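Local coordinates for protein diguanylate cyclase (Pseudomonas aeruginosa, PDB 5M3C) that joins a GGDEF domain to an EAL domain in one chain and binds calcium ions and guanosine-5'-triphosphate, at residues P12-L15 with L16-R20; L21-A24 with L25-R29; G136-A139 with P140-V143; W215-P218 with L219-E222. All blocks are in the same frame, centred on the assembly; numbering follows the deposited sequence.

How the interactions relate
Interactions 1, 2 and 3 sit together in the GGDEF domain, while interaction 4 lies apart in the EAL domain. Interactions 1 and 2 follow directly on one another along helix 14-31, with centres about 13 Å apart. Interaction 3, much later in the chain, opens helix 139-155, its centre about 13 Å from that of interaction 1 and about 11 Å from that of interaction 2. Packing of helix 14-31 against the start of helix 139-155 and the residue before it joins all three: Phe17 meets Val143, and Leu25 lies against Asp138 and Ala139. Interaction 4 is a turn after strand 206-217, its nearest atoms about 22 Å from interaction 3. Three contacts thus share the packing of one domain, and the fourth is local to the other.

Interaction 1: P12-L15 with L16-R20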
loop_
_atom_site.group_PDB
_atom_site.type_symbol
_atom_site.label_atom_id
_atom_site.label_comp_id
_atom_site.label_asym_id
_atom_site.label_seq_id
_atom_site.Cartn_x
_atom_site.Cartn_y
_atom_site.Cartn_z
ATOM N N PRO B 12 28.357 -25.438 -23.198
ATOM C CA PRO B 12 29.565 -24.895 -23.808
ATOM C C PRO B 12 30.101 -23.707 -23.022
ATOM O O PRO B 12 29.340 -22.809 -22.673
ATOM C CB PRO B 12 29.089 -24.436 -25.193
ATOM C CG PRO B 12 27.834 -25.194 -25.451
ATOM C CD PRO B 12 27.201 -25.377 -24.107
ATOM N N ASN B 13 31.402 -23.710 -22.743
ATOM C CA ASN B 13 32.040 -22.597 -22.045
ATOM C C ASN B 13 32.223 -21.411 -22.991
ATOM O O ASN B 13 31.873 -21.488 -24.170
ATOM C CB ASN B 13 33.380 -23.027 -21.433
ATOM C CG ASN B 13 34.380 -23.504 -22.472
ATOM O OD1 ASN B 13 34.437 -22.985 -23.587
ATOM N ND2 ASN B 13 35.186 -24.493 -22.102
ATOM N N ARG B 14 32.772 -20.316 -22.475
ATOM C CA ARG B 14 32.851 -19.074 -23.240
ATOM C C ARG B 14 33.803 -19.158 -24.431
ATOM O O ARG B 14 33.584 -18.502 -25.448
ATOM C CB ARG B 14 33.234 -17.903 -22.332
ATOM C CG ARG B 14 34.654 -17.936 -21.803
ATOM C CD ARG B 14 34.931 -16.719 -20.934
ATOM N NE ARG B 14 36.360 -16.515 -20.708
ATOM C CZ ARG B 14 37.183 -15.949 -21.587
ATOM N NH1 ARG B 14 38.469 -15.806 -21.294
ATOM N NH2 ARG B 14 36.728 -15.526 -22.761
ATOM N N LEU B 15 34.855 -19.961 -24.314
ATOM C CA LEU B 15 35.782 -20.129 -25.425
ATOM C C LEU B 15 35.047 -20.699 -26.631
ATOM O O LEU B 15 35.139 -20.158 -27.731
ATOM C CB LEU B 15 36.960 -21.026 -25.033
ATOM C CG LEU B 15 37.960 -20.423 -24.036
ATOM C CD1 LEU B 15 39.150 -21.352 -23.838
ATOM C CD2 LEU B 15 38.438 -19.048 -24.481
ATOM N N LEU B 16 34.302 -21.781 -26.418
ATOM C CA LEU B 16 33.554 -22.424 -27.499
ATOM C C LEU B 16 32.476 -21.491 -28.042
ATOM O O LEU B 16 32.227 -21.436 -29.250
ATOM C CB LEU B 16 32.919 -23.729 -27.015
ATOM C CG LEU B 16 32.050 -24.453 -28.047
ATOM C CD1 LEU B 16 32.771 -24.586 -29.383
ATOM C CD2 LEU B 16 31.631 -25.821 -27.529
ATOM N N PHE B 17 31.833 -20.765 -27.133
ATOM C CA PHE B 17 30.830 -19.772 -27.502
ATOM C C PHE B 17 31.424 -18.702 -28.415
ATOM O O PHE B 17 30.813 -18.310 -29.416
ATOM C CB PHE B 17 30.261 -19.123 -26.238
ATOM C CG PHE B 17 29.347 -17.965 -26.511
ATOM C CD1 PHE B 17 28.026 -18.179 -26.866
ATOM C CD2 PHE B 17 29.807 -16.663 -26.407
ATOM C CE1 PHE B 17 27.181 -17.114 -27.117
ATOM C CE2 PHE B 17 28.967 -15.596 -26.656
ATOM C CZ PHE B 17 27.653 -15.821 -27.012
ATOM N N GLU B 18 32.622 -18.244 -28.065
ATOM C CA GLU B 18 33.301 -17.189 -28.815
ATOM C C GLU B 18 33.555 -17.561 -30.278
ATOM O O GLU B 18 33.343 -16.739 -31.172
ATOM C CB GLU B 18 34.621 -16.805 -28.129
ATOM C CG GLU B 18 34.439 -15.899 -26.918
ATOM C CD GLU B 18 35.750 -15.478 -26.280
ATOM O OE1 GLU B 18 36.796 -15.519 -26.965
ATOM O OE2 GLU B 18 35.732 -15.098 -25.090
ATOM N N SER B 19 34.007 -18.791 -30.520
ATOM C CA SER B 19 34.296 -19.238 -31.882
ATOM C C SER B 19 33.008 -19.298 -32.695
ATOM O O SER B 19 32.977 -18.901 -33.868
ATOM C CB SER B 19 34.977 -20.612 -31.876
ATOM O OG SER B 19 34.029 -21.656 -31.731
ATOM N N ARG B 20 31.945 -19.786 -32.061
ATOM C CA ARG B 20 30.647 -19.900 -32.717
ATOM C C ARG B 20 30.016 -18.534 -32.949
ATOM O O ARG B 20 29.246 -18.355 -33.893
ATOM C CB ARG B 20 29.718 -20.806 -31.911
ATOM C CG ARG B 20 29.969 -22.278 -32.189
ATOM C CD ARG B 20 29.739 -23.161 -30.976
ATOM N NE ARG B 20 28.350 -23.579 -30.849
ATOM C CZ ARG B 20 27.961 -24.705 -30.261
ATOM N NH1 ARG B 20 28.857 -25.537 -29.750
ATOM N NH2 ARG B 20 26.676 -25.003 -30.189
#
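Asn13 reaches forward with its amide oxygen to Leu16, and OD1 accepts from Leu16 N at 3.1 Å, almost straight at the hydrogen (172°) and nearly in line with the side-chain C=O. This is the N-cap bond of helix 14-31: it satisfies an amide of the first turn. A chi1 of 61° tucks CG between the backbone N and the carbonyl carbon, folding the short side chain back over the helix start. The carbonyl of Asn13 serves the helix as well, its O taking Phe17 N at 3.1 Å.

On the surface, Arg14 and Glu18, one turn apart, run side by side and point the same way. Arg14 NH2 forms a salt bridge with Glu18 OE2, 2.6 Å away, and the oxygen comes in at the edge of the guanidinium while the carboxylate plane is turned 41° from it. Both chains are extended beyond CG, and the two charged ends meet beside the helix. Just before the cap, Pro12 lays CB against Leu16 CD2 (3.7 Å), an apolar touch that packs the incoming loop against the first turn. Further on, Leu16 O is gripped twice from the same face of its plane, by Ser19 OG at 3.1 Å and by Arg20 N.

Loop residues His4 and His5 lie against Pro12 and Leu16. On the domain side, the buried Phe17 packs on Ala79 of strand 77-82 and on Ile87 and Leu89 of strand 85-90, while Arg14 touches Leu81 and Arg20 touches Thr77, so the start of helix 14-31 rests on two strands of the GGDEF sheet.

Interaction 2: L21-A24 with L25-R29; sequences LNHA and LDEAR
Leu25 overlaps Leu21 one turn back along helix 14-31, with Leu25 CD1 3.7 Å from Leu21 CD1 and the two side chains set obliquely. This is an i to i+4 pair on the inner face of an alpha helix of the GGDEF domain. Leu21 holds CG anti to its own nitrogen (chi1 176°), which brings CD1 round to its neighbour. The regular helical bonds join the same residues: Leu25 N gives to Leu21 O at 2.9 Å and Ala28 N to Ala24 O at 2.8 Å, with Asp26 and Glu27 bonded back to Asn22 and His23 in the same way. Leu25 and Ala28 go on to touch Phe132 of strand 119-132, and Leu21 and Leu25 also meet the start of helix 139-155, so the apolar face of the helix lies against both elements.

The outer face carries the polar residues. Glu27 brings CG over one face of the His23 ring; the modelled approach of its carboxylate to the imidazole is too tight to be trusted, and the position of that group is doubtful. Asp26 and Arg29, three residues apart, form a salt bridge within one turn, while Arg29 NE makes a long, weak ion pair with Asp137. In the salt bridge, Arg29 NH1 meets Asp26 OD1 at 2.7 Å on the anti side of the carboxylate, 28° out of its plane.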
loop_
_atom_site.group_PDB
_atom_site.type_symbol
_atom_site.label_atom_id
_atom_site.label_comp_id
_atom_site.label_asym_id
_atom_site.label_seq_id
_atom_site.Cartn_x
_atom_site.Cartn_y
_atom_site.Cartn_z
ATOM N N LEU B 21 30.345 -17.571 -32.095
ATOM C CA LEU B 21 29.912 -16.195 -32.318
ATOM C C LEU B 21 30.710 -15.574 -33.464
ATOM O O LEU B 21 30.145 -14.917 -34.345
ATOM C CB LEU B 21 30.075 -15.359 -31.047
ATOM C CG LEU B 21 29.750 -13.866 -31.173
ATOM C CD1 LEU B 21 28.382 -13.638 -31.798
ATOM C CD2 LEU B 21 29.824 -13.194 -29.812
ATOM N N ASN B 22 32.023 -15.789 -33.446
ATOM C CA ASN B 22 32.896 -15.305 -34.511
ATOM C C ASN B 22 32.465 -15.849 -35.866
ATOM O O ASN B 22 32.352 -15.095 -36.832
ATOM C CB ASN B 22 34.352 -15.687 -34.234
ATOM C CG ASN B 22 35.036 -14.728 -33.278
ATOM O OD1 ASN B 22 34.622 -13.577 -33.131
ATOM N ND2 ASN B 22 36.095 -15.198 -32.629
ATOM N N HIS B 23 32.222 -17.154 -35.941
ATOM C CA HIS B 23 31.784 -17.763 -37.196
ATOM C C HIS B 23 30.474 -17.144 -37.680
ATOM O O HIS B 23 30.320 -16.850 -38.864
ATOM C CB HIS B 23 31.619 -19.277 -37.047
ATOM C CG HIS B 23 30.991 -19.931 -38.239
ATOM N ND1 HIS B 23 31.595 -19.954 -39.477
ATOM C CD2 HIS B 23 29.813 -20.585 -38.383
ATOM C CE1 HIS B 23 30.816 -20.592 -40.333
ATOM N NE2 HIS B 23 29.729 -20.987 -39.693
ATOM N N ALA B 24 29.535 -16.950 -36.759
ATOM C CA ALA B 24 28.238 -16.371 -37.093
ATOM C C ALA B 24 28.401 -14.968 -37.665
ATOM O O ALA B 24 27.751 -14.603 -38.648
ATOM C CB ALA B 24 27.347 -16.336 -35.864
ATOM N N LEU B 25 29.274 -14.183 -37.040
ATOM C CA LEU B 25 29.551 -12.834 -37.512
ATOM C C LEU B 25 30.019 -12.851 -38.960
ATOM O O LEU B 25 29.576 -12.037 -39.772
ATOM C CB LEU B 25 30.596 -12.159 -36.621
ATOM C CG LEU B 25 30.050 -11.297 -35.476
ATOM C CD1 LEU B 25 28.709 -11.808 -34.969
ATOM C CD2 LEU B 25 31.063 -11.212 -34.342
ATOM N N ASP B 26 30.906 -13.785 -39.285
ATOM C CA ASP B 26 31.411 -13.909 -40.648
ATOM C C ASP B 26 30.255 -14.091 -41.625
ATOM O O ASP B 26 30.121 -13.334 -42.585
ATOM C CB ASP B 26 32.392 -15.080 -40.760
ATOM C CG ASP B 26 33.606 -14.914 -39.862
ATOM O OD1 ASP B 26 33.858 -13.781 -39.403
ATOM O OD2 ASP B 26 34.307 -15.918 -39.614
ATOM N N GLU B 27 29.416 -15.090 -41.371
ATOM C CA GLU B 27 28.252 -15.340 -42.214
ATOM C C GLU B 27 27.366 -14.100 -42.291
ATOM O O GLU B 27 26.876 -13.741 -43.364
ATOM C CB GLU B 27 27.439 -16.516 -41.674
ATOM C CG GLU B 27 28.121 -17.867 -41.814
ATOM C CD GLU B 27 27.363 -18.976 -41.108
ATOM O OE1 GLU B 27 26.242 -18.720 -40.615
ATOM O OE2 GLU B 27 27.887 -20.107 -41.042
ATOM N N ALA B 28 27.168 -13.447 -41.151
ATOM C CA ALA B 28 26.333 -12.249 -41.092
ATOM C C ALA B 28 26.819 -11.155 -42.047
ATOM O O ALA B 28 26.008 -10.513 -42.713
ATOM C CB ALA B 28 26.275 -11.718 -39.668
ATOM N N ARG B 29 28.133 -10.941 -42.109
ATOM C CA ARG B 29 28.701 -9.911 -42.983
ATOM C C ARG B 29 28.357 -10.168 -44.446
ATOM O O ARG B 29 27.756 -9.323 -45.111
ATOM C CB ARG B 29 30.221 -9.836 -42.828
ATOM C CG ARG B 29 30.686 -9.373 -41.460
ATOM C CD ARG B 29 32.174 -9.071 -41.448
ATOM N NE ARG B 29 32.739 -9.236 -40.111
ATOM C CZ ARG B 29 33.418 -10.307 -39.709
ATOM N NH1 ARG B 29 33.635 -11.316 -40.543
ATOM N NH2 ARG B 29 33.891 -10.367 -38.472
#

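Interaction 3: G136-A139 with P140-V143; sequences GDDA and PTLV
The backbone passes from an irregular loop at Gly136 and Asp137 into the first turn of helix 139-155, where Leu142 N gives to Asp138 O at 3.2 Å and Val143 N to Ala139 O at 3.0 Å. Asp138 holds the N-cap position, yet its side chain makes no bond to a helix amide. It takes the hydroxyl of Thr141 instead: Thr141 OG1 donates to Asp138 OD1 over 2.8 Å, coming from above the carboxylate, 40° out of its plane. The two side chains cross at about a right angle. With chi1 at 68° the carboxylate of Asp138 folds over the helix start, where Thr141 meets it. The other oxygen, OD2, rests 3.3 Å from Pro140 CD.

Pro140 has no N-H to donate, which costs little in the first turn of a helix, where amides have no preceding carbonyl of the helix to bond. Gly136 has a phi of 155°, a backbone shape that leaves no room for a side chain, and its bare CA comes to 3.8 Å from Thr141 OG1. Leu142 reaches back over the same loop, its CD2 3.6 Å from Gly136 O, so an apolar methyl packs on the Gly136 carbonyl.

The contact follows strand 119-132 and turns the chain into helix 139-155, beside helix 14-31. There Ala139 packs on Leu21 and Asn22, and Leu142 on Leu25, so one side of the start of helix 139-155, the buried Ala139 and Leu142, lies against helix 14-31.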
loop_
_atom_site.group_PDB
_atom_site.type_symbol
_atom_site.label_atom_id
_atom_site.label_comp_id
_atom_site.label_asym_id
_atom_site.label_seq_id
_atom_site.Cartn_x
_atom_site.Cartn_y
_atom_site.Cartn_z
ATOM N N GLY B 136 27.120 -3.872 -32.796
ATOM C CA GLY B 136 28.516 -4.304 -32.862
ATOM C C GLY B 136 28.763 -5.322 -33.957
ATOM O O GLY B 136 27.846 -6.032 -34.374
ATOM N N ASP B 137 30.010 -5.394 -34.420
ATOM C CA ASP B 137 30.379 -6.328 -35.480
ATOM C C ASP B 137 31.500 -7.283 -35.070
ATOM O O ASP B 137 32.022 -8.021 -35.905
ATOM C CB ASP B 137 30.802 -5.573 -36.741
ATOM C CG ASP B 137 31.050 -6.503 -37.918
ATOM O OD1 ASP B 137 30.269 -7.465 -38.092
ATOM O OD2 ASP B 137 32.028 -6.276 -38.664
ATOM N N ASP B 138 31.876 -7.267 -33.794
ATOM C CA ASP B 138 32.848 -8.235 -33.279
ATOM C C ASP B 138 32.409 -8.805 -31.930
ATOM O O ASP B 138 31.572 -8.224 -31.242
ATOM C CB ASP B 138 34.244 -7.613 -33.171
ATOM C CG ASP B 138 34.325 -6.540 -32.107
ATOM O OD1 ASP B 138 33.432 -5.670 -32.072
ATOM O OD2 ASP B 138 35.287 -6.562 -31.310
ATOM N N ALA B 139 32.993 -9.942 -31.564
ATOM C CA ALA B 139 32.562 -10.710 -30.392
ATOM C C ALA B 139 32.634 -9.941 -29.070
ATOM O O ALA B 139 31.656 -9.898 -28.319
ATOM C CB ALA B 139 33.367 -11.999 -30.290
ATOM N N PRO B 140 33.799 -9.344 -28.768
ATOM C CA PRO B 140 33.981 -8.630 -27.499
ATOM C C PRO B 140 32.959 -7.516 -27.250
ATOM O O PRO B 140 32.406 -7.418 -26.151
ATOM C CB PRO B 140 35.390 -8.040 -27.627
ATOM C CG PRO B 140 36.088 -8.917 -28.610
ATOM C CD PRO B 140 35.032 -9.360 -29.577
ATOM N N THR B 141 32.706 -6.689 -28.261
ATOM C CA THR B 141 31.809 -5.543 -28.088
ATOM C C THR B 141 30.349 -5.986 -27.994
ATOM O O THR B 141 29.546 -5.352 -27.305
ATOM C CB THR B 141 31.947 -4.505 -29.220
ATOM O OG1 THR B 141 31.317 -4.996 -30.407
ATOM C CG2 THR B 141 33.415 -4.186 -29.498
ATOM N N LEU B 142 30.011 -7.070 -28.688
ATOM C CA LEU B 142 28.666 -7.627 -28.615
ATOM C C LEU B 142 28.409 -8.180 -27.221
ATOM O O LEU B 142 27.353 -7.933 -26.629
ATOM C CB LEU B 142 28.465 -8.718 -29.668
ATOM C CG LEU B 142 28.192 -8.213 -31.089
ATOM C CD1 LEU B 142 28.087 -9.374 -32.068
ATOM C CD2 LEU B 142 26.927 -7.365 -31.129
ATOM N N VAL B 143 29.381 -8.920 -26.693
ATOM C CA VAL B 143 29.282 -9.434 -25.328
ATOM C C VAL B 143 29.216 -8.273 -24.337
ATOM O O VAL B 143 28.345 -8.240 -23.464
ATOM C CB VAL B 143 30.467 -10.353 -24.972
ATOM C CG1 VAL B 143 30.562 -10.548 -23.467
ATOM C CG2 VAL B 143 30.330 -11.694 -25.675
#

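Interaction 4: W215-P218 with L219-E222; sequences WYHP and LFGE
A tight beta hairpin turn with a classic bulge ends strand 206-217 of the EAL domain; Phe220 and Gly221 both face His217. His217 and Gly221 are an antiparallel hydrogen-bonded pair, with His217 N giving to Gly221 O at 2.8 Å and 172°. His217 O receives Phe220 N at 2.8 Å as well; Gly221 N also points at it, though the modelled separation is too short to be relied on. At the bulge Gly221 takes a positive phi of 77°, easily adopted by a residue without a side chain. Next along, Tyr216 and Glu222 form a non-hydrogen-bonded pair with side chains on the same face; there Glu222 bends so that OE2 comes 3.7 Å from Tyr216 CB, and the Tyr216 ring lies obliquely by the Gly221 backbone, CD1 being 3.5 Å from Gly221 C.

Three partners meet the His217 ring. Leu219 N donates to His217 ND1 at 3.3 Å and lies in the ring plane, so ND1 acts as the acceptor. Phe220 turns an edge to the His217 face, with CD2 over it: a T-shaped pair with centroids 5.2 Å apart and planes at 65°. At its far end the imidazole bonds through NE2 to Glu181 OE2, which together with the Leu219 bond fixes the ring's rotation.

Glu181 belongs to helix 168-187, which also carries Leu178 against Phe220 and, further along, Leu182 and Ala185 against the buried Trp215. Backbone bonding of Trp215 with Ile223 continues the pairing past Glu222. Strand end and turn both lean on helix 168-187, and the chain leads on toward helix 225-234.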
loop_
_atom_site.group_PDB
_atom_site.type_symbol
_atom_site.label_atom_id
_atom_site.label_comp_id
_atom_site.label_asym_id
_atom_site.label_seq_id
_atom_site.Cartn_x
_atom_site.Cartn_y
_atom_site.Cartn_z
ATOM N N TRP B 215 27.722 13.870 0.806
ATOM C CA TRP B 215 28.839 13.143 0.223
ATOM C C TRP B 215 29.416 13.911 -0.954
ATOM O O TRP B 215 28.784 14.016 -2.001
ATOM C CB TRP B 215 28.393 11.742 -0.217
ATOM C CG TRP B 215 29.506 10.880 -0.761
ATOM C CD1 TRP B 215 30.841 11.007 -0.511
ATOM C CD2 TRP B 215 29.369 9.742 -1.621
ATOM N NE1 TRP B 215 31.544 10.031 -1.173
ATOM C CE2 TRP B 215 30.663 9.239 -1.860
ATOM C CE3 TRP B 215 28.278 9.102 -2.218
ATOM C CZ2 TRP B 215 30.896 8.127 -2.665
ATOM C CZ3 TRP B 215 28.512 7.998 -3.019
ATOM C CH2 TRP B 215 29.811 7.523 -3.236
ATOM N N TYR B 216 30.613 14.460 -0.771
ATOM C CA TYR B 216 31.328 15.103 -1.865
ATOM C C TYR B 216 32.460 14.215 -2.352
ATOM O O TYR B 216 33.220 13.668 -1.551
ATOM C CB TYR B 216 31.903 16.454 -1.444
ATOM C CG TYR B 216 32.793 17.070 -2.507
ATOM C CD1 TYR B 216 32.245 17.757 -3.588
ATOM C CD2 TYR B 216 34.175 16.949 -2.444
ATOM C CE1 TYR B 216 33.048 18.313 -4.569
ATOM C CE2 TYR B 216 34.988 17.504 -3.420
ATOM C CZ TYR B 216 34.417 18.184 -4.481
ATOM O OH TYR B 216 35.215 18.738 -5.457
ATOM N N HIS B 217 32.567 14.075 -3.669
ATOM C CA HIS B 217 33.680 13.356 -4.272
ATOM C C HIS B 217 34.243 14.187 -5.418
ATOM O O HIS B 217 33.520 14.527 -6.353
ATOM C CB HIS B 217 33.232 11.986 -4.783
ATOM C CG HIS B 217 34.364 11.041 -5.032
ATOM N ND1 HIS B 217 35.319 11.264 -6.000
ATOM C CD2 HIS B 217 34.697 9.872 -4.439
ATOM C CE1 HIS B 217 36.192 10.273 -5.992
ATOM N NE2 HIS B 217 35.837 9.414 -5.054
ATOM N N PRO B 218 35.544 14.504 -5.357
ATOM C CA PRO B 218 36.175 15.396 -6.331
ATOM C C PRO B 218 35.877 15.005 -7.777
ATOM O O PRO B 218 35.597 15.868 -8.611
ATOM C CB PRO B 218 37.672 15.234 -6.045
ATOM C CG PRO B 218 37.754 14.723 -4.649
ATOM C CD PRO B 218 36.519 13.908 -4.428
ATOM N N LEU B 219 35.947 13.710 -8.060
ATOM C CA LEU B 219 35.712 13.198 -9.402
ATOM C C LEU B 219 34.253 13.352 -9.819
ATOM O O LEU B 219 33.962 13.555 -10.994
ATOM C CB LEU B 219 36.123 11.723 -9.477
ATOM C CG LEU B 219 36.099 11.055 -10.857
ATOM C CD1 LEU B 219 37.038 11.758 -11.824
ATOM C CD2 LEU B 219 36.472 9.586 -10.745
ATOM N N PHE B 220 33.341 13.264 -8.857
ATOM C CA PHE B 220 31.911 13.266 -9.164
ATOM C C PHE B 220 31.187 14.496 -8.633
ATOM O O PHE B 220 30.026 14.731 -8.967
ATOM C CB PHE B 220 31.252 12.012 -8.589
ATOM C CG PHE B 220 31.842 10.732 -9.102
ATOM C CD1 PHE B 220 31.515 10.259 -10.362
ATOM C CD2 PHE B 220 32.723 10.003 -8.327
ATOM C CE1 PHE B 220 32.057 9.083 -10.838
ATOM C CE2 PHE B 220 33.268 8.825 -8.796
ATOM C CZ PHE B 220 32.934 8.363 -10.054
ATOM N N GLY B 221 31.874 15.276 -7.805
ATOM C CA GLY B 221 31.272 16.437 -7.159
ATOM C C GLY B 221 30.385 16.040 -5.995
ATOM O O GLY B 221 30.550 14.963 -5.412
ATOM N N GLU B 222 29.447 16.918 -5.651
ATOM C CA GLU B 222 28.483 16.636 -4.594
ATOM C C GLU B 222 27.483 15.590 -5.066
ATOM O O GLU B 222 26.654 15.854 -5.934
ATOM C CB GLU B 222 27.744 17.911 -4.169
ATOM C CG GLU B 222 28.384 18.649 -2.999
ATOM C CD GLU B 222 28.035 18.040 -1.649
ATOM O OE1 GLU B 222 27.017 17.317 -1.561
ATOM O OE2 GLU B 222 28.775 18.294 -0.672
#